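Putative sulfatase yidJ (Bacteroides fragilis, PDB 2QZU) probably hydrolyses sulfate esters as an arylsulfatase of the sulfatase family, whose members depend on a bound metal ion. Local coordinates at residues F166-A171 and I209-G214; G200-A205 and V290-E295; F403-F406 and A410-Y413. One frame throughout, in Å; residues are numbered along the deposited sequence.

Overall arrangement
Contacts 1 and 2 both use helix 200-213: contact 1 sets its C-terminal part against the edge strand 168-172 of the mixed sheet, and contact 2 ties its first turns to helix 267-299. Their centres lie 12 Å apart, and Ile212 packs on Ile293. Each has a buried part (Tyr211; Ala205 and Ile293) and a partly exposed one (His168; Arg292). Contact 3, its centre 37 Å from either, lies on the opposite side of the chain's centre in the four-stranded antiparallel sheet, with Phe403, Lys405, Thr411 and Tyr413 all partly exposed. Their chemistry differs: aromatic packing in contact 1, an arginine-to-carbonyl bond with alanine-isoleucine packing in contact 2, backbone hydrogen bonds in contact 3.

Contact 1: F166-A171 and I209-G214; sequences FDHWIA and IEYING
His168 and Tyr211 carry this contact by themselves; one ring comes from a strand, the other from a helix. The closest pair is His168 CD2 and Tyr211 CD1, 3.6 Å apart. CD1 lies over one face of the imidazole, while CD2 meets the phenol ring obliquely. The ring planes are turned by only 27°, yet they are slid so far apart, with 5.1 Å between centroids, that the rings barely overlap. The tight part is the CD1-CE1 bond of Tyr211, with CD1 set against His168 CD2 and CE1 touching His168 CB at 3.8 Å. Both side chains set out with CG anti to the backbone N (chi1 -179° in His168, -173° in Tyr211), and they pass each other in opposite directions across a gap of 8.7 Å between their CA atoms.

The setting is the alpha/beta sandwich of the alkaline phosphatase clan, to which sulfatases belong: strand 168-172 is the outermost strand at one side of the large mixed sheet, and helix 200-213 packs against that sheet. Tyr211 is the buried partner. Its flat, largely apolar ring fits the layer between helix and sheet, resting also on Asn126 of strand 126-130 and on Phe222 and Leu224 of strand 222-228. His168 holds the margin, partly exposed, where a ring both aromatic and polar can touch the tyrosine and probably still meet solvent on its outer side. On the looser side, Glu210 is exposed and turns its carboxylate to Lys207 in a salt bridge about one turn back on the helix; its OE1 stays 6.8 Å from His168 NE2. The backbone of His168 is hydrogen-bonded to Met127 and Tyr129 of strand 126-130.

Contact 2: G200-A205 and V290-E295; sequences GPEYEA and VGRIIE
Glu202 is the first residue of helix 200-213 to meet Arg292, and it does so through its backbone. Arg292 NH1 gives a hydrogen bond of 3.0 Å to Glu202 O, arriving in the carbonyl plane on a lone pair, although the N-H...O angle of 141° is bent. The carboxylate of Glu202 turns elsewhere, to Arg241 in a salt bridge and to Gln198. One turn on, Ala205 points its CB at the other helix and lies over one face of the guanidinium, 3.7 Å from Arg292 NH1. The same CB packs on Ile293 CG1 at 4.1 Å. A methyl group suits this place because the helices, nearly parallel here at 9°, run with axes 9.6 Å apart, and Ala205 and Ile293 bring their CA atoms to 6.0 Å.

Arg292 reaches across by bending at chi3 (58°), and its guanidinium also bonds Ser206 through NH2 and Asn289 through NH1. Next in sequence, Ile293 carries the apolar packing onto Val226 and Met228 of the central sheet. The arginine thus joins the two helices through neutral oxygen acceptors, while Glu202 OE1, 5.6 Å from Arg292 NH1 and not in contact with it, may favour the positive charge at longer range.

Contact 3: F403-F406 and A410-Y413; sequences FVKF and ATGY
Phe403 and Tyr413 form an antiparallel hydrogen-bonded pair, with Tyr413 N to Phe403 O at 2.9 Å and Phe403 N to Tyr413 O at 3.2 Å, and the ladder continues through Lys405 N to Thr411 O at 3.3 Å. This is the turn end of the beta hairpin made by strands 399-404 and 412-417, two neighbours in the four-stranded antiparallel sheet. Between those bonds, Val404 and Gly412 form a non-hydrogen-bonded pair. Gly412 suits its place: at phi 148° and psi -166° a CB would jam against the preceding carbonyl O, and the close partner strand would bring Phe403 O against it as well. Its CA instead gives a CH...O contact to Phe403 O.

On the face carrying Phe403 and Tyr413, the two aromatic side chains pass at a slant. Phe403 CB sits at the edge of the tyrosine ring, 3.8 Å from Tyr413 CD2. Both residues are partly exposed, and Phe403 also packs on Gln20 of the second subunit, while Tyr413 meets His426 edge-to-face on the next strand. Nearer the turn, Lys405 and Thr411 run alongside each other in one direction: the extended lysine lays its CD 3.9 Å from Thr411 CG2, methylene against methyl, which leaves its amine end for a water. Thr411 OG1 is hydrogen-bonded to Asp429 N and, at 2.7 Å, to that same water, which takes a weak bond from Lys405 NZ.

Contact 1: F166-A171 and I209-G214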
ATOM      1  N   PHE A 166      10.530  32.097  -2.577  1.00  8.55           N
ATOM      2  CA  PHE A 166       9.641  31.657  -1.506  1.00 10.56           C
ATOM      3  C   PHE A 166      10.410  31.625  -0.190  1.00 12.26           C
ATOM      4  O   PHE A 166      11.011  30.609   0.162  1.00 16.80           O
ATOM      5  CB  PHE A 166       9.071  30.271  -1.833  1.00  7.88           C
ATOM      6  CG  PHE A 166       8.017  30.284  -2.913  1.00 10.74           C
ATOM      7  CD1 PHE A 166       6.782  30.892  -2.691  1.00 11.59           C
ATOM      8  CD2 PHE A 166       8.252  29.681  -4.146  1.00  5.76           C
ATOM      9  CE1 PHE A 166       5.794  30.896  -3.683  1.00  6.15           C
ATOM     10  CE2 PHE A 166       7.273  29.678  -5.143  1.00 13.36           C
ATOM     11  CZ  PHE A 166       6.041  30.289  -4.908  1.00  5.45           C
ATOM     12  N   ASP A 167      10.376  32.743   0.533  1.00 10.81           N
ATOM     13  CA  ASP A 167      11.082  32.877   1.803  1.00 15.41           C
ATOM     14  C   ASP A 167      10.525  32.013   2.931  1.00 14.77           C
ATOM     15  O   ASP A 167      11.291  31.418   3.690  1.00 21.16           O
ATOM     16  CB  ASP A 167      11.123  34.348   2.228  1.00 12.01           C
ATOM     17  CG  ASP A 167      11.952  35.200   1.279  1.00 27.60           C
ATOM     18  OD1 ASP A 167      13.058  34.761   0.902  1.00 34.37           O
ATOM     19  OD2 ASP A 167      11.506  36.308   0.916  1.00 37.24           O
ATOM     20  N   HIS A 168       9.203  31.956   3.058  1.00 10.84           N
ATOM     21  CA  HIS A 168       8.582  31.113   4.077  1.00  9.27           C
ATOM     22  C   HIS A 168       8.432  29.760   3.392  1.00  5.78           C
ATOM     23  O   HIS A 168       7.746  29.648   2.374  1.00  8.53           O
ATOM     24  CB  HIS A 168       7.212  31.654   4.478  1.00 12.47           C
ATOM     25  CG  HIS A 168       6.532  30.842   5.532  1.00  8.23           C
ATOM     26  ND1 HIS A 168       7.015  30.736   6.819  1.00 12.60           N
ATOM     27  CD2 HIS A 168       5.412  30.081   5.489  1.00 12.39           C
ATOM     28  CE1 HIS A 168       6.221  29.949   7.521  1.00 22.76           C
ATOM     29  NE2 HIS A 168       5.241  29.538   6.737  1.00 13.54           N
ATOM     30  N   TRP A 169       9.063  28.738   3.958  1.00  9.47           N
ATOM     31  CA  TRP A 169       9.076  27.417   3.346  1.00  7.66           C
ATOM     32  C   TRP A 169       8.764  26.264   4.298  1.00  7.54           C
ATOM     33  O   TRP A 169       9.458  26.062   5.288  1.00 11.43           O
ATOM     34  CB  TRP A 169      10.463  27.220   2.719  1.00  5.32           C
ATOM     35  CG  TRP A 169      10.648  26.040   1.805  1.00  5.08           C
ATOM     36  CD1 TRP A 169      11.183  24.822   2.128  1.00  5.85           C
ATOM     37  CD2 TRP A 169      10.377  25.999   0.401  1.00  4.72           C
ATOM     38  NE1 TRP A 169      11.271  24.031   1.002  1.00  3.31           N
ATOM     39  CE2 TRP A 169      10.779  24.730  -0.071  1.00  5.40           C
ATOM     40  CE3 TRP A 169       9.834  26.916  -0.512  1.00  3.73           C
ATOM     41  CZ2 TRP A 169      10.657  24.351  -1.412  1.00  8.51           C
ATOM     42  CZ3 TRP A 169       9.712  26.540  -1.847  1.00  6.03           C
ATOM     43  CH2 TRP A 169      10.123  25.268  -2.283  1.00  3.91           C
ATOM     44  N   ILE A 170       7.701  25.529   3.988  1.00  7.09           N
ATOM     45  CA  ILE A 170       7.295  24.351   4.753  1.00  7.39           C
ATOM     46  C   ILE A 170       6.873  23.404   3.642  1.00  6.15           C
ATOM     47  O   ILE A 170       5.691  23.293   3.315  1.00  5.93           O
ATOM     48  CB  ILE A 170       6.096  24.640   5.669  1.00  7.26           C
ATOM     49  CG1 ILE A 170       6.457  25.758   6.651  1.00 15.37           C
ATOM     50  CG2 ILE A 170       5.712  23.376   6.430  1.00  9.65           C
ATOM     51  CD1 ILE A 170       5.293  26.251   7.481  1.00 14.59           C
ATOM     52  N   ALA A 171       7.852  22.720   3.064  1.00  4.32           N
ATOM     53  CA  ALA A 171       7.577  21.862   1.931  1.00  4.50           C
ATOM     54  C   ALA A 171       8.462  20.635   1.817  1.00  2.51           C
ATOM     55  O   ALA A 171       9.347  20.398   2.644  1.00  5.22           O
ATOM     56  CB  ALA A 171       7.697  22.690   0.662  1.00  6.56           C
ATOM     57  N   ILE A 209      -3.026  29.033   7.601  1.00  7.89           N
ATOM     58  CA  ILE A 209      -3.808  29.934   8.442  1.00  8.88           C
ATOM     59  C   ILE A 209      -2.870  30.800   9.283  1.00  7.51           C
ATOM     60  O   ILE A 209      -3.071  32.007   9.405  1.00  9.17           O
ATOM     61  CB  ILE A 209      -4.781  29.129   9.340  1.00 12.48           C
ATOM     62  CG1 ILE A 209      -5.881  28.523   8.461  1.00 11.26           C
ATOM     63  CG2 ILE A 209      -5.380  30.022  10.422  1.00  9.38           C
ATOM     64  CD1 ILE A 209      -6.836  27.603   9.195  1.00 13.48           C
ATOM     65  N   GLU A 210      -1.836  30.193   9.854  1.00  7.14           N
ATOM     66  CA  GLU A 210      -0.889  30.971  10.642  1.00  8.21           C
ATOM     67  C   GLU A 210      -0.229  32.025   9.758  1.00  7.28           C
ATOM     68  O   GLU A 210      -0.067  33.177  10.171  1.00  8.93           O
ATOM     69  CB  GLU A 210       0.174  30.061  11.258  1.00  8.08           C
ATOM     70  CG  GLU A 210      -0.416  28.994  12.160  1.00 16.00           C
ATOM     71  CD  GLU A 210       0.638  28.188  12.885  1.00 27.38           C
ATOM     72  OE1 GLU A 210       1.678  27.877  12.271  1.00 25.61           O
ATOM     73  OE2 GLU A 210       0.417  27.857  14.069  1.00 34.70           O
ATOM     74  N   TYR A 211       0.144  31.638   8.542  1.00  5.16           N
ATOM     75  CA  TYR A 211       0.778  32.578   7.620  1.00  7.77           C
ATOM     76  C   TYR A 211      -0.172  33.735   7.318  1.00  7.63           C
ATOM     77  O   TYR A 211       0.210  34.904   7.378  1.00  6.58           O
ATOM     78  CB  TYR A 211       1.145  31.882   6.307  1.00  5.54           C
ATOM     79  CG  TYR A 211       1.957  32.761   5.382  1.00  7.43           C
ATOM     80  CD1 TYR A 211       3.318  32.958   5.596  1.00 14.58           C
ATOM     81  CD2 TYR A 211       1.359  33.407   4.301  1.00  7.07           C
ATOM     82  CE1 TYR A 211       4.069  33.776   4.756  1.00 10.69           C
ATOM     83  CE2 TYR A 211       2.101  34.229   3.453  1.00 11.34           C
ATOM     84  CZ  TYR A 211       3.454  34.406   3.688  1.00 15.01           C
ATOM     85  OH  TYR A 211       4.201  35.209   2.855  1.00 16.59           O
ATOM     86  N   ILE A 212      -1.414  33.396   6.992  1.00  6.06           N
ATOM     87  CA  ILE A 212      -2.430  34.391   6.680  1.00  7.51           C
ATOM     88  C   ILE A 212      -2.704  35.331   7.858  1.00  7.18           C
ATOM     89  O   ILE A 212      -2.841  36.543   7.670  1.00  7.23           O
ATOM     90  CB  ILE A 212      -3.738  33.700   6.227  1.00  7.06           C
ATOM     91  CG1 ILE A 212      -3.507  33.043   4.859  1.00  6.40           C
ATOM     92  CG2 ILE A 212      -4.872  34.707   6.163  1.00  7.46           C
ATOM     93  CD1 ILE A 212      -4.634  32.138   4.387  1.00  5.53           C
ATOM     94  N   ASN A 213      -2.778  34.780   9.066  1.00  8.16           N
ATOM     95  CA  ASN A 213      -3.013  35.597  10.254  1.00 11.15           C
ATOM     96  C   ASN A 213      -1.906  36.646  10.367  1.00 13.69           C
ATOM     97  O   ASN A 213      -2.158  37.790  10.745  1.00 11.23           O
ATOM     98  CB  ASN A 213      -3.011  34.729  11.516  1.00  6.64           C
ATOM     99  CG  ASN A 213      -4.253  33.861  11.643  1.00  7.57           C
ATOM    100  OD1 ASN A 213      -4.313  32.970  12.494  1.00 16.33           O
ATOM    101  ND2 ASN A 213      -5.250  34.117  10.808  1.00  4.46           N
ATOM    102  N   GLY A 214      -0.685  36.243  10.028  1.00  8.77           N
ATOM    103  CA  GLY A 214       0.447  37.146  10.103  1.00 11.60           C
ATOM    104  C   GLY A 214       0.473  38.248   9.059  1.00 12.77           C
ATOM    105  O   GLY A 214       1.324  39.134   9.122  1.00 14.73           O
TER

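Contact 2: G200-A205 and V290-E295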
ATOM      1  N   GLY A 200      -1.979  15.324   5.898  1.00  5.14           N
ATOM      2  CA  GLY A 200      -1.328  16.395   5.162  1.00  5.93           C
ATOM      3  C   GLY A 200      -2.115  17.681   4.978  1.00  7.44           C
ATOM      4  O   GLY A 200      -1.681  18.736   5.446  1.00  9.56           O
ATOM      5  N   PRO A 201      -3.272  17.632   4.296  1.00  6.81           N
ATOM      6  CA  PRO A 201      -4.109  18.811   4.054  1.00  7.99           C
ATOM      7  C   PRO A 201      -4.488  19.558   5.325  1.00 10.97           C
ATOM      8  O   PRO A 201      -4.644  20.775   5.308  1.00  8.28           O
ATOM      9  CB  PRO A 201      -5.327  18.229   3.342  1.00  5.56           C
ATOM     10  CG  PRO A 201      -4.730  17.085   2.571  1.00  7.05           C
ATOM     11  CD  PRO A 201      -3.833  16.451   3.615  1.00  6.88           C
ATOM     12  N   GLU A 202      -4.652  18.811   6.416  1.00 10.01           N
ATOM     13  CA  GLU A 202      -5.007  19.392   7.707  1.00  9.76           C
ATOM     14  C   GLU A 202      -3.872  20.245   8.248  1.00  8.72           C
ATOM     15  O   GLU A 202      -4.085  21.381   8.675  1.00  7.89           O
ATOM     16  CB  GLU A 202      -5.318  18.291   8.721  1.00 10.92           C
ATOM     17  CG  GLU A 202      -6.770  17.903   8.816  1.00 23.88           C
ATOM     18  CD  GLU A 202      -7.017  16.889   9.918  1.00 35.33           C
ATOM     19  OE1 GLU A 202      -6.544  17.124  11.052  1.00 32.17           O
ATOM     20  OE2 GLU A 202      -7.681  15.866   9.652  1.00 28.61           O
ATOM     21  N   TYR A 203      -2.666  19.682   8.232  1.00  5.09           N
ATOM     22  CA  TYR A 203      -1.483  20.379   8.721  1.00  7.03           C
ATOM     23  C   TYR A 203      -1.180  21.578   7.832  1.00  7.24           C
ATOM     24  O   TYR A 203      -0.932  22.685   8.314  1.00  7.78           O
ATOM     25  CB  TYR A 203      -0.281  19.434   8.728  1.00  4.99           C
ATOM     26  CG  TYR A 203       1.018  20.099   9.145  1.00  8.07           C
ATOM     27  CD1 TYR A 203       1.236  20.498  10.466  1.00  9.54           C
ATOM     28  CD2 TYR A 203       2.028  20.328   8.213  1.00  7.37           C
ATOM     29  CE1 TYR A 203       2.432  21.111  10.842  1.00 10.39           C
ATOM     30  CE2 TYR A 203       3.219  20.935   8.577  1.00  6.35           C
ATOM     31  CZ  TYR A 203       3.418  21.323   9.886  1.00  8.70           C
ATOM     32  OH  TYR A 203       4.600  21.933  10.224  1.00 14.12           O
ATOM     33  N   GLU A 204      -1.206  21.349   6.526  1.00  5.18           N
ATOM     34  CA  GLU A 204      -0.932  22.408   5.573  1.00  3.87           C
ATOM     35  C   GLU A 204      -1.901  23.573   5.724  1.00  6.82           C
ATOM     36  O   GLU A 204      -1.489  24.730   5.694  1.00  5.79           O
ATOM     37  CB  GLU A 204      -0.957  21.833   4.156  1.00  6.80           C
ATOM     38  CG  GLU A 204       0.274  20.982   3.878  1.00  4.48           C
ATOM     39  CD  GLU A 204       0.042  19.891   2.852  1.00 13.28           C
ATOM     40  OE1 GLU A 204      -1.032  19.883   2.213  1.00 16.46           O
ATOM     41  OE2 GLU A 204       0.945  19.040   2.687  1.00 15.74           O
ATOM     42  N   ALA A 205      -3.185  23.275   5.894  1.00  4.11           N
ATOM     43  CA  ALA A 205      -4.174  24.328   6.069  1.00  7.18           C
ATOM     44  C   ALA A 205      -3.905  25.079   7.376  1.00 10.45           C
ATOM     45  O   ALA A 205      -4.084  26.294   7.448  1.00  9.33           O
ATOM     46  CB  ALA A 205      -5.587  23.737   6.072  1.00  8.00           C
ATOM     47  N   VAL A 290      -9.682  23.488   2.452  1.00  7.50           N
ATOM     48  CA  VAL A 290      -9.647  24.675   1.606  1.00  9.75           C
ATOM     49  C   VAL A 290     -10.596  25.668   2.283  1.00 11.89           C
ATOM     50  O   VAL A 290     -10.331  26.869   2.338  1.00  8.81           O
ATOM     51  CB  VAL A 290     -10.151  24.382   0.175  1.00  8.58           C
ATOM     52  CG1 VAL A 290     -10.404  25.690  -0.570  1.00 14.79           C
ATOM     53  CG2 VAL A 290      -9.115  23.549  -0.579  1.00 12.74           C
ATOM     54  N   GLY A 291     -11.698  25.146   2.815  1.00  8.11           N
ATOM     55  CA  GLY A 291     -12.670  25.981   3.501  1.00  9.09           C
ATOM     56  C   GLY A 291     -12.053  26.693   4.694  1.00 10.27           C
ATOM     57  O   GLY A 291     -12.380  27.848   4.980  1.00  7.67           O
ATOM     58  N   ARG A 292     -11.157  26.005   5.397  1.00  9.53           N
ATOM     59  CA  ARG A 292     -10.486  26.589   6.555  1.00  9.18           C
ATOM     60  C   ARG A 292      -9.615  27.773   6.130  1.00 11.81           C
ATOM     61  O   ARG A 292      -9.567  28.802   6.807  1.00  7.04           O
ATOM     62  CB  ARG A 292      -9.614  25.538   7.242  1.00  9.64           C
ATOM     63  CG  ARG A 292     -10.378  24.374   7.853  1.00 12.11           C
ATOM     64  CD  ARG A 292      -9.394  23.361   8.422  1.00 14.17           C
ATOM     65  NE  ARG A 292      -8.525  23.960   9.431  1.00 10.60           N
ATOM     66  CZ  ARG A 292      -7.343  23.465   9.792  1.00 11.79           C
ATOM     67  NH1 ARG A 292      -6.879  22.361   9.220  1.00 13.24           N
ATOM     68  NH2 ARG A 292      -6.629  24.067  10.735  1.00 13.29           N
ATOM     69  N   ILE A 293      -8.920  27.622   5.006  1.00  7.78           N
ATOM     70  CA  ILE A 293      -8.057  28.691   4.499  1.00  7.98           C
ATOM     71  C   ILE A 293      -8.880  29.906   4.079  1.00  8.82           C
ATOM     72  O   ILE A 293      -8.531  31.048   4.398  1.00  8.38           O
ATOM     73  CB  ILE A 293      -7.212  28.196   3.301  1.00 10.29           C
ATOM     74  CG1 ILE A 293      -6.297  27.052   3.755  1.00  6.85           C
ATOM     75  CG2 ILE A 293      -6.381  29.348   2.724  1.00  7.02           C
ATOM     76  CD1 ILE A 293      -5.562  26.354   2.609  1.00  6.07           C
ATOM     77  N   ILE A 294      -9.977  29.664   3.370  1.00  7.86           N
ATOM     78  CA  ILE A 294     -10.839  30.749   2.925  1.00  9.92           C
ATOM     79  C   ILE A 294     -11.380  31.500   4.138  1.00 10.85           C
ATOM     80  O   ILE A 294     -11.420  32.730   4.149  1.00  8.88           O
ATOM     81  CB  ILE A 294     -12.031  30.219   2.098  1.00  7.95           C
ATOM     82  CG1 ILE A 294     -11.521  29.523   0.835  1.00  8.28           C
ATOM     83  CG2 ILE A 294     -12.969  31.364   1.736  1.00 17.57           C
ATOM     84  CD1 ILE A 294     -10.607  30.373  -0.019  1.00  9.95           C
ATOM     85  N   GLU A 295     -11.781  30.754   5.164  1.00 11.20           N
ATOM     86  CA  GLU A 295     -12.317  31.364   6.378  1.00 17.08           C
ATOM     87  C   GLU A 295     -11.284  32.266   7.043  1.00 14.27           C
ATOM     88  O   GLU A 295     -11.626  33.321   7.575  1.00 13.62           O
ATOM     89  CB  GLU A 295     -12.772  30.285   7.366  1.00 15.07           C
ATOM     90  CG  GLU A 295     -13.448  30.838   8.609  1.00 27.83           C
ATOM     91  CD  GLU A 295     -13.931  29.748   9.547  1.00 34.62           C
ATOM     92  OE1 GLU A 295     -14.732  28.896   9.108  1.00 59.96           O
ATOM     93  OE2 GLU A 295     -13.512  29.745  10.725  1.00 55.24           O
TER

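Contact 3: F403-F406 and A410-Y413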
ATOM      1  N   PHE A 403       3.948  14.828 -24.292  1.00  9.15           N
ATOM      2  CA  PHE A 403       4.543  13.656 -23.680  1.00  5.43           C
ATOM      3  C   PHE A 403       5.932  13.662 -24.290  1.00  7.28           C
ATOM      4  O   PHE A 403       6.082  13.538 -25.506  1.00  6.90           O
ATOM      5  CB  PHE A 403       3.906  12.309 -24.001  1.00  9.70           C
ATOM      6  CG  PHE A 403       4.708  11.168 -23.437  1.00  8.67           C
ATOM      7  CD1 PHE A 403       4.829  11.019 -22.055  1.00 11.30           C
ATOM      8  CD2 PHE A 403       5.470  10.348 -24.267  1.00  7.04           C
ATOM      9  CE1 PHE A 403       5.706  10.081 -21.507  1.00 14.47           C
ATOM     10  CE2 PHE A 403       6.349   9.410 -23.729  1.00 14.08           C
ATOM     11  CZ  PHE A 403       6.470   9.277 -22.345  1.00 14.52           C
ATOM     12  N   VAL A 404       6.937  13.846 -23.445  1.00  8.16           N
ATOM     13  CA  VAL A 404       8.320  13.882 -23.900  1.00  6.88           C
ATOM     14  C   VAL A 404       9.100  12.765 -23.222  1.00  7.18           C
ATOM     15  O   VAL A 404       9.080  12.647 -21.996  1.00  9.55           O
ATOM     16  CB  VAL A 404       8.994  15.234 -23.539  1.00  6.59           C
ATOM     17  CG1 VAL A 404      10.434  15.257 -24.059  1.00  8.80           C
ATOM     18  CG2 VAL A 404       8.199  16.386 -24.120  1.00  7.60           C
ATOM     19  N   LYS A 405       9.772  11.933 -24.013  1.00  9.74           N
ATOM     20  CA  LYS A 405      10.570  10.859 -23.434  1.00 10.46           C
ATOM     21  C   LYS A 405      11.813  11.583 -22.925  1.00  9.21           C
ATOM     22  O   LYS A 405      12.581  12.129 -23.716  1.00  9.30           O
ATOM     23  CB  LYS A 405      10.933   9.818 -24.495  1.00 10.91           C
ATOM     24  CG  LYS A 405      11.574   8.563 -23.921  1.00 16.94           C
ATOM     25  CD  LYS A 405      11.710   7.465 -24.962  1.00 18.46           C
ATOM     26  CE  LYS A 405      12.370   6.226 -24.367  1.00 13.78           C
ATOM     27  NZ  LYS A 405      12.429   5.111 -25.351  1.00 37.49           N
ATOM     28  N   PHE A 406      11.999  11.592 -21.610  1.00  8.09           N
ATOM     29  CA  PHE A 406      13.114  12.320 -21.009  1.00 12.35           C
ATOM     30  C   PHE A 406      14.505  12.026 -21.547  1.00 10.52           C
ATOM     31  O   PHE A 406      15.336  12.934 -21.626  1.00 13.59           O
ATOM     32  CB  PHE A 406      13.123  12.146 -19.484  1.00  8.31           C
ATOM     33  CG  PHE A 406      13.469  10.761 -19.029  1.00 13.01           C
ATOM     34  CD1 PHE A 406      12.509   9.755 -19.022  1.00 16.76           C
ATOM     35  CD2 PHE A 406      14.762  10.460 -18.608  1.00 12.60           C
ATOM     36  CE1 PHE A 406      12.828   8.468 -18.599  1.00 16.93           C
ATOM     37  CE2 PHE A 406      15.091   9.176 -18.184  1.00 17.24           C
ATOM     38  CZ  PHE A 406      14.120   8.178 -18.179  1.00 16.20           C
ATOM     39  N   ALA A 410      13.252  12.827 -29.315  1.00  9.56           N
ATOM     40  CA  ALA A 410      12.738  12.507 -30.644  1.00 11.85           C
ATOM     41  C   ALA A 410      11.597  11.499 -30.570  1.00  8.37           C
ATOM     42  O   ALA A 410      11.033  11.105 -31.593  1.00  9.19           O
ATOM     43  CB  ALA A 410      13.859  11.962 -31.532  1.00 12.22           C
ATOM     44  N   THR A 411      11.261  11.077 -29.356  1.00  6.54           N
ATOM     45  CA  THR A 411      10.180  10.117 -29.152  1.00  7.00           C
ATOM     46  C   THR A 411       9.149  10.725 -28.215  1.00  8.53           C
ATOM     47  O   THR A 411       9.505  11.342 -27.216  1.00  8.61           O
ATOM     48  CB  THR A 411      10.705   8.800 -28.539  1.00 10.64           C
ATOM     49  OG1 THR A 411      11.568   8.153 -29.482  1.00 12.85           O
ATOM     50  CG2 THR A 411       9.550   7.860 -28.197  1.00 14.07           C
ATOM     51  N   GLY A 412       7.874  10.555 -28.548  1.00  6.45           N
ATOM     52  CA  GLY A 412       6.831  11.100 -27.704  1.00  5.60           C
ATOM     53  C   GLY A 412       5.596  11.538 -28.467  1.00  7.08           C
ATOM     54  O   GLY A 412       5.414  11.196 -29.635  1.00  6.00           O
ATOM     55  N   TYR A 413       4.747  12.299 -27.787  1.00  7.50           N
ATOM     56  CA  TYR A 413       3.509  12.807 -28.362  1.00  6.13           C
ATOM     57  C   TYR A 413       3.476  14.322 -28.386  1.00  2.70           C
ATOM     58  O   TYR A 413       4.048  14.980 -27.520  1.00  6.87           O
ATOM     59  CB  TYR A 413       2.303  12.398 -27.510  1.00  5.51           C
ATOM     60  CG  TYR A 413       1.848  10.967 -27.588  1.00 12.59           C
ATOM     61  CD1 TYR A 413       1.055  10.522 -28.647  1.00 11.12           C
ATOM     62  CD2 TYR A 413       2.149  10.071 -26.565  1.00  9.98           C
ATOM     63  CE1 TYR A 413       0.565   9.214 -28.676  1.00  9.75           C
ATOM     64  CE2 TYR A 413       1.671   8.767 -26.586  1.00 17.47           C
ATOM     65  CZ  TYR A 413       0.879   8.345 -27.643  1.00 15.81           C
ATOM     66  OH  TYR A 413       0.405   7.051 -27.662  1.00 14.64           O
TER
HETATM   67  O   HOH W   1      12.548   5.805 -28.585  1.00 18.96           O